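Local structure of protocatechuate decarboxylase (Klebsiella pneumoniae, 5O3M) at residues 33-36 and 40-43; 501-504 and 510-513. The protein decarboxylates 3,4-dihydroxybenzoic acid (protocatechuate) to catechol, belongs to the prenylated-flavin-dependent UbiD family, and can run in reverse to carboxylate catechols at the para position. All blocks are in the same frame, centred on the assembly; numbering follows the deposited sequence.

Contact 1: residues 33-36 and 40-43; sequences ALLQ and NQYL
Leu-35 and Tyr-42 meet through their first side-chain carbons, with CB of Leu-35 4.0 Å from CB of Tyr-42. Beside this pair, at the surface, the Gln-36 chain runs alongside the Tyr-42 ring and points the same way. Its CG approaches the ring obliquely, 3.6 Å from CD2 of Tyr-42. The amide follows with its plane turned 80° from the ring, and NE2 of Gln-36 stands 3.7 Å from CE2 of Tyr-42. The Tyr-42 ring swings away from its own backbone N (chi1 -178°), and the Gln-36 chain, straight beyond CG (chi2 177°), can lie along it.

Leu-35 also crosses Gln-41 at about a right angle. The closest approach of this pair is from the backbone, O of Leu-35 to CB of Gln-41 at 3.6 Å. Between the side chains, CD2 of Leu-35 rests 4.0 Å from CB of Gln-41. No direct hydrogen bond joins the two segments. A water accepts from N of Tyr-42 at 2.9 Å. It lies 3.3 Å from O of Leu-35 and can donate to it, though other acceptors compete for its protons. It can thus bridge the two backbones, from Leu-35 in the helix to Tyr-42 in the strand.

The contact is a tight helix-to-strand connection in the N-terminal UbiD domain. Helix 28-36 turns through a short loop into strand 42-45, an outermost strand of a four-stranded mixed sheet within this chain. Backbone bonds from Gln-41 and Leu-43 to Ala-77 hold this strand beside strand 77-80.

The second shell fixes the polar ends. Gln-41 bends at chi2, and its OE1 takes a hydrogen bond from NH1 of Arg-101. OH of Tyr-42 is hydrogen-bonded to OE2 of Glu-44. Leu-35, which is buried, packs on Leu-105 and Gln-41 on Leu-104 of helix 99-106.

Contact 2: residues 501-504 and 510-513; sequences VDPR and YFAR
The Phe-511 ring has a neighbour over each face. CG of Arg-504 lies 4.2 Å above one face, displaced from the ring centre. CD1 of Tyr-510, the preceding residue in the helix, sits over the opposite face, also off centre. The other flat group is the Arg-504 guanidinium. OD1 of Asp-502 lies 3.5 Å above its plane, over the middle of the group. Pro-503 meets the far end of the Phe-511 ring, and the two side chains cross at about a right angle. CG of Pro-503 comes to 3.5 Å from CZ of Phe-511. The carbonyl O of Pro-503 approaches obliquely, 3.5 Å from CE2 of Phe-511. The ring reaches the loop because its CG is anti to its own carbonyl carbon (chi1 -74°) and its CB points toward the 501-504 segment.

The loop side has its own internal order. OD1 of Asp-502 accepts from N of Arg-504 at 3.0 Å, which makes an Asx turn around Pro-503. The N-H meets this oxygen from above the carboxylate plane. The Arg-504 side chain then folds back over Asp-502. Its NH2 is 3.2 Å from OD2 of Asp-502, a salt bridge of charges alone: the carboxylate sits over the guanidinium, with no N-H aimed at OD2.

The unit belongs to the C-terminal tail, where helix 508-512 turns back on the loop before it. In a second subunit, His-61 packs on Pro-503 and Ile-62 on Phe-511.

Directly between the two segments, loop and helix meet through apolar and ring contacts and the Pro-503 carbonyl, without a hydrogen bond. The polar bonds shape the loop itself.

How the contacts relate
Both contacts are partly buried. The centre of contact 1 lies about 20 Å from the centre of the chain, that of contact 2 about 34 Å. Contact 1 joins a helix to a sheet strand through aliphatic, amide and ring contacts, with a possible water bridge. Contact 2 joins an internally bonded loop to a short tail helix through ring-proline contacts. The centres of contacts 1 and 2 are about 24 Å apart, their nearest atoms about 8 Å. A second subunit reaches five residues of contact 2 but one of contact 1. Leu-43, at the sheet edge, meets Ala-507 in the tail of a second subunit, and Tyr-510 meets Pro-76 of a second subunit, consistent with a reciprocal interface.

Contact 1: residues 33-36 and 40-43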
loop_
_atom_site.group_PDB
_atom_site.type_symbol
_atom_site.label_atom_id
_atom_site.label_comp_id
_atom_site.label_asym_id
_atom_site.label_seq_id
_atom_site.Cartn_x
_atom_site.Cartn_y
_atom_site.Cartn_z
ATOM N N ALA A 33 -26.263 -31.642 -39.191
ATOM C CA ALA A 33 -27.586 -32.259 -39.149
ATOM C C ALA A 33 -28.183 -32.180 -37.747
ATOM O O ALA A 33 -29.375 -31.899 -37.586
ATOM C CB ALA A 33 -27.508 -33.712 -39.627
ATOM N N LEU A 34 -27.369 -32.419 -36.713
ATOM C CA LEU A 34 -27.885 -32.291 -35.353
ATOM C C LEU A 34 -28.349 -30.869 -35.082
ATOM O O LEU A 34 -29.403 -30.653 -34.477
ATOM C CB LEU A 34 -26.827 -32.709 -34.331
ATOM C CG LEU A 34 -27.368 -32.729 -32.894
ATOM C CD1 LEU A 34 -26.964 -34.001 -32.183
ATOM C CD2 LEU A 34 -26.907 -31.505 -32.102
ATOM N N LEU A 35 -27.586 -29.887 -35.548
ATOM C CA LEU A 35 -27.926 -28.492 -35.288
ATOM C C LEU A 35 -29.213 -28.082 -35.980
ATOM O O LEU A 35 -29.952 -27.242 -35.463
ATOM C CB LEU A 35 -26.787 -27.582 -35.740
ATOM C CG LEU A 35 -25.445 -27.664 -35.010
ATOM C CD1 LEU A 35 -24.509 -26.642 -35.610
ATOM C CD2 LEU A 35 -25.620 -27.430 -33.523
ATOM N N GLN A 36 -29.491 -28.640 -37.154
ATOM C CA GLN A 36 -30.701 -28.252 -37.864
ATOM C C GLN A 36 -31.968 -28.690 -37.152
ATOM O O GLN A 36 -33.046 -28.189 -37.491
ATOM C CB GLN A 36 -30.670 -28.812 -39.276
ATOM C CG GLN A 36 -29.642 -28.136 -40.145
ATOM C CD GLN A 36 -29.570 -28.763 -41.515
ATOM O OE1 GLN A 36 -29.384 -29.969 -41.638
ATOM N NE2 GLN A 36 -29.730 -27.950 -42.552
ATOM N N ASN A 40 -32.283 -21.811 -34.376
ATOM C CA ASN A 40 -31.277 -20.753 -34.290
ATOM C C ASN A 40 -29.880 -21.294 -33.965
ATOM O O ASN A 40 -29.054 -20.593 -33.382
ATOM C CB ASN A 40 -31.701 -19.677 -33.287
ATOM C CG ASN A 40 -33.118 -19.151 -33.549
ATOM O OD1 ASN A 40 -33.953 -19.123 -32.642
ATOM N ND2 ASN A 40 -33.395 -18.742 -34.791
ATOM N N GLN A 41 -29.591 -22.531 -34.370
ATOM C CA GLN A 41 -28.264 -23.113 -34.224
ATOM C C GLN A 41 -27.486 -23.184 -35.530
ATOM O O GLN A 41 -26.257 -23.108 -35.514
ATOM C CB GLN A 41 -28.370 -24.520 -33.620
ATOM C CG GLN A 41 -28.726 -24.496 -32.153
ATOM C CD GLN A 41 -27.660 -23.781 -31.317
ATOM O OE1 GLN A 41 -26.474 -23.783 -31.654
ATOM N NE2 GLN A 41 -28.089 -23.156 -30.234
ATOM N N TYR A 42 -28.174 -23.319 -36.655
ATOM C CA TYR A 42 -27.548 -23.406 -37.959
ATOM C C TYR A 42 -28.273 -22.444 -38.883
ATOM O O TYR A 42 -29.507 -22.403 -38.891
ATOM C CB TYR A 42 -27.604 -24.857 -38.496
ATOM C CG TYR A 42 -26.922 -25.052 -39.834
ATOM C CD1 TYR A 42 -25.525 -25.075 -39.942
ATOM C CD2 TYR A 42 -27.673 -25.190 -40.995
ATOM C CE1 TYR A 42 -24.910 -25.247 -41.178
ATOM C CE2 TYR A 42 -27.077 -25.367 -42.229
ATOM C CZ TYR A 42 -25.701 -25.396 -42.324
ATOM O OH TYR A 42 -25.137 -25.565 -43.579
ATOM N N LEU A 43 -27.510 -21.654 -39.645
ATOM C CA LEU A 43 -28.102 -20.721 -40.598
ATOM C C LEU A 43 -27.313 -20.737 -41.901
ATOM O O LEU A 43 -26.080 -20.750 -41.880
ATOM C CB LEU A 43 -28.152 -19.298 -40.023
ATOM C CG LEU A 43 -28.701 -18.198 -40.937
ATOM C CD1 LEU A 43 -30.187 -18.380 -41.157
ATOM C CD2 LEU A 43 -28.398 -16.823 -40.339
HETATM O O HOH W 1 -30.911 -24.316 -36.552
#

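Contact 2: residues 501-504 and 510-513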
loop_
_atom_site.group_PDB
_atom_site.type_symbol
_atom_site.label_atom_id
_atom_site.label_comp_id
_atom_site.label_asym_id
_atom_site.label_seq_id
_atom_site.Cartn_x
_atom_site.Cartn_y
_atom_site.Cartn_z
ATOM N N VAL A 501 -41.007 -22.348 -7.017
ATOM C CA VAL A 501 -42.233 -22.664 -7.742
ATOM C C VAL A 501 -41.886 -22.968 -9.188
ATOM O O VAL A 501 -41.048 -22.294 -9.800
ATOM C CB VAL A 501 -43.262 -21.522 -7.668
ATOM C CG1 VAL A 501 -42.582 -20.218 -7.980
ATOM C CG2 VAL A 501 -44.379 -21.770 -8.681
ATOM N N ASP A 502 -42.532 -23.990 -9.723
ATOM C CA ASP A 502 -42.474 -24.293 -11.144
ATOM C C ASP A 502 -43.287 -23.243 -11.891
ATOM O O ASP A 502 -44.524 -23.235 -11.775
ATOM C CB ASP A 502 -43.023 -25.706 -11.417
ATOM C CG ASP A 502 -42.843 -26.142 -12.880
ATOM O OD1 ASP A 502 -42.405 -25.316 -13.707
ATOM O OD2 ASP A 502 -43.130 -27.316 -13.195
ATOM N N PRO A 503 -42.659 -22.357 -12.666
ATOM C CA PRO A 503 -43.427 -21.335 -13.392
ATOM C C PRO A 503 -44.115 -21.837 -14.656
ATOM O O PRO A 503 -44.948 -21.106 -15.208
ATOM C CB PRO A 503 -42.355 -20.300 -13.743
ATOM C CG PRO A 503 -41.133 -21.150 -13.978
ATOM C CD PRO A 503 -41.226 -22.293 -12.985
ATOM N N ARG A 504 -43.802 -23.041 -15.133
ATOM C CA ARG A 504 -44.271 -23.444 -16.458
ATOM C C ARG A 504 -45.789 -23.521 -16.554
ATOM O O ARG A 504 -46.349 -22.975 -17.517
ATOM C CB ARG A 504 -43.612 -24.765 -16.863
ATOM C CG ARG A 504 -42.096 -24.646 -17.006
ATOM C CD ARG A 504 -41.452 -25.869 -17.651
ATOM N NE ARG A 504 -41.623 -27.086 -16.859
ATOM C CZ ARG A 504 -40.783 -27.510 -15.915
ATOM N NH1 ARG A 504 -39.689 -26.813 -15.620
ATOM N NH2 ARG A 504 -41.044 -28.635 -15.258
ATOM N N TYR A 510 -45.661 -19.906 -23.503
ATOM C CA TYR A 510 -44.542 -18.962 -23.466
ATOM C C TYR A 510 -43.211 -19.695 -23.347
ATOM O O TYR A 510 -42.344 -19.570 -24.218
ATOM C CB TYR A 510 -44.741 -17.965 -22.313
ATOM C CG TYR A 510 -43.547 -17.073 -21.989
ATOM C CD1 TYR A 510 -42.646 -17.431 -20.988
ATOM C CD2 TYR A 510 -43.335 -15.862 -22.655
ATOM C CE1 TYR A 510 -41.554 -16.636 -20.669
ATOM C CE2 TYR A 510 -42.231 -15.043 -22.335
ATOM C CZ TYR A 510 -41.342 -15.445 -21.339
ATOM O OH TYR A 510 -40.247 -14.675 -20.978
ATOM N N PHE A 511 -43.033 -20.466 -22.264
ATOM C CA PHE A 511 -41.818 -21.259 -22.070
ATOM C C PHE A 511 -41.563 -22.232 -23.223
ATOM O O PHE A 511 -40.418 -22.641 -23.438
ATOM C CB PHE A 511 -41.899 -22.050 -20.759
ATOM C CG PHE A 511 -41.710 -21.220 -19.511
ATOM C CD1 PHE A 511 -40.436 -20.915 -19.047
ATOM C CD2 PHE A 511 -42.808 -20.782 -18.777
ATOM C CE1 PHE A 511 -40.257 -20.167 -17.899
ATOM C CE2 PHE A 511 -42.632 -20.033 -17.619
ATOM C CZ PHE A 511 -41.352 -19.725 -17.180
ATOM N N ALA A 512 -42.597 -22.636 -23.957
ATOM C CA ALA A 512 -42.352 -23.415 -25.165
ATOM C C ALA A 512 -41.482 -22.628 -26.140
ATOM O O ALA A 512 -40.498 -23.149 -26.679
ATOM C CB ALA A 512 -43.676 -23.814 -25.814
ATOM N N ARG A 513 -41.811 -21.349 -26.346
ATOM C CA ARG A 513 -41.097 -20.493 -27.289
ATOM C C ARG A 513 -39.785 -19.971 -26.717
ATOM O O ARG A 513 -39.220 -19.008 -27.247
ATOM C CB ARG A 513 -41.977 -19.313 -27.718
ATOM C CG ARG A 513 -43.208 -19.695 -28.530
ATOM C CD ARG A 513 -43.779 -18.478 -29.249
ATOM N NE ARG A 513 -44.919 -17.884 -28.553
ATOM C CZ ARG A 513 -44.830 -17.002 -27.559
ATOM N NH1 ARG A 513 -43.640 -16.603 -27.110
ATOM N NH2 ARG A 513 -45.941 -16.524 -27.003
#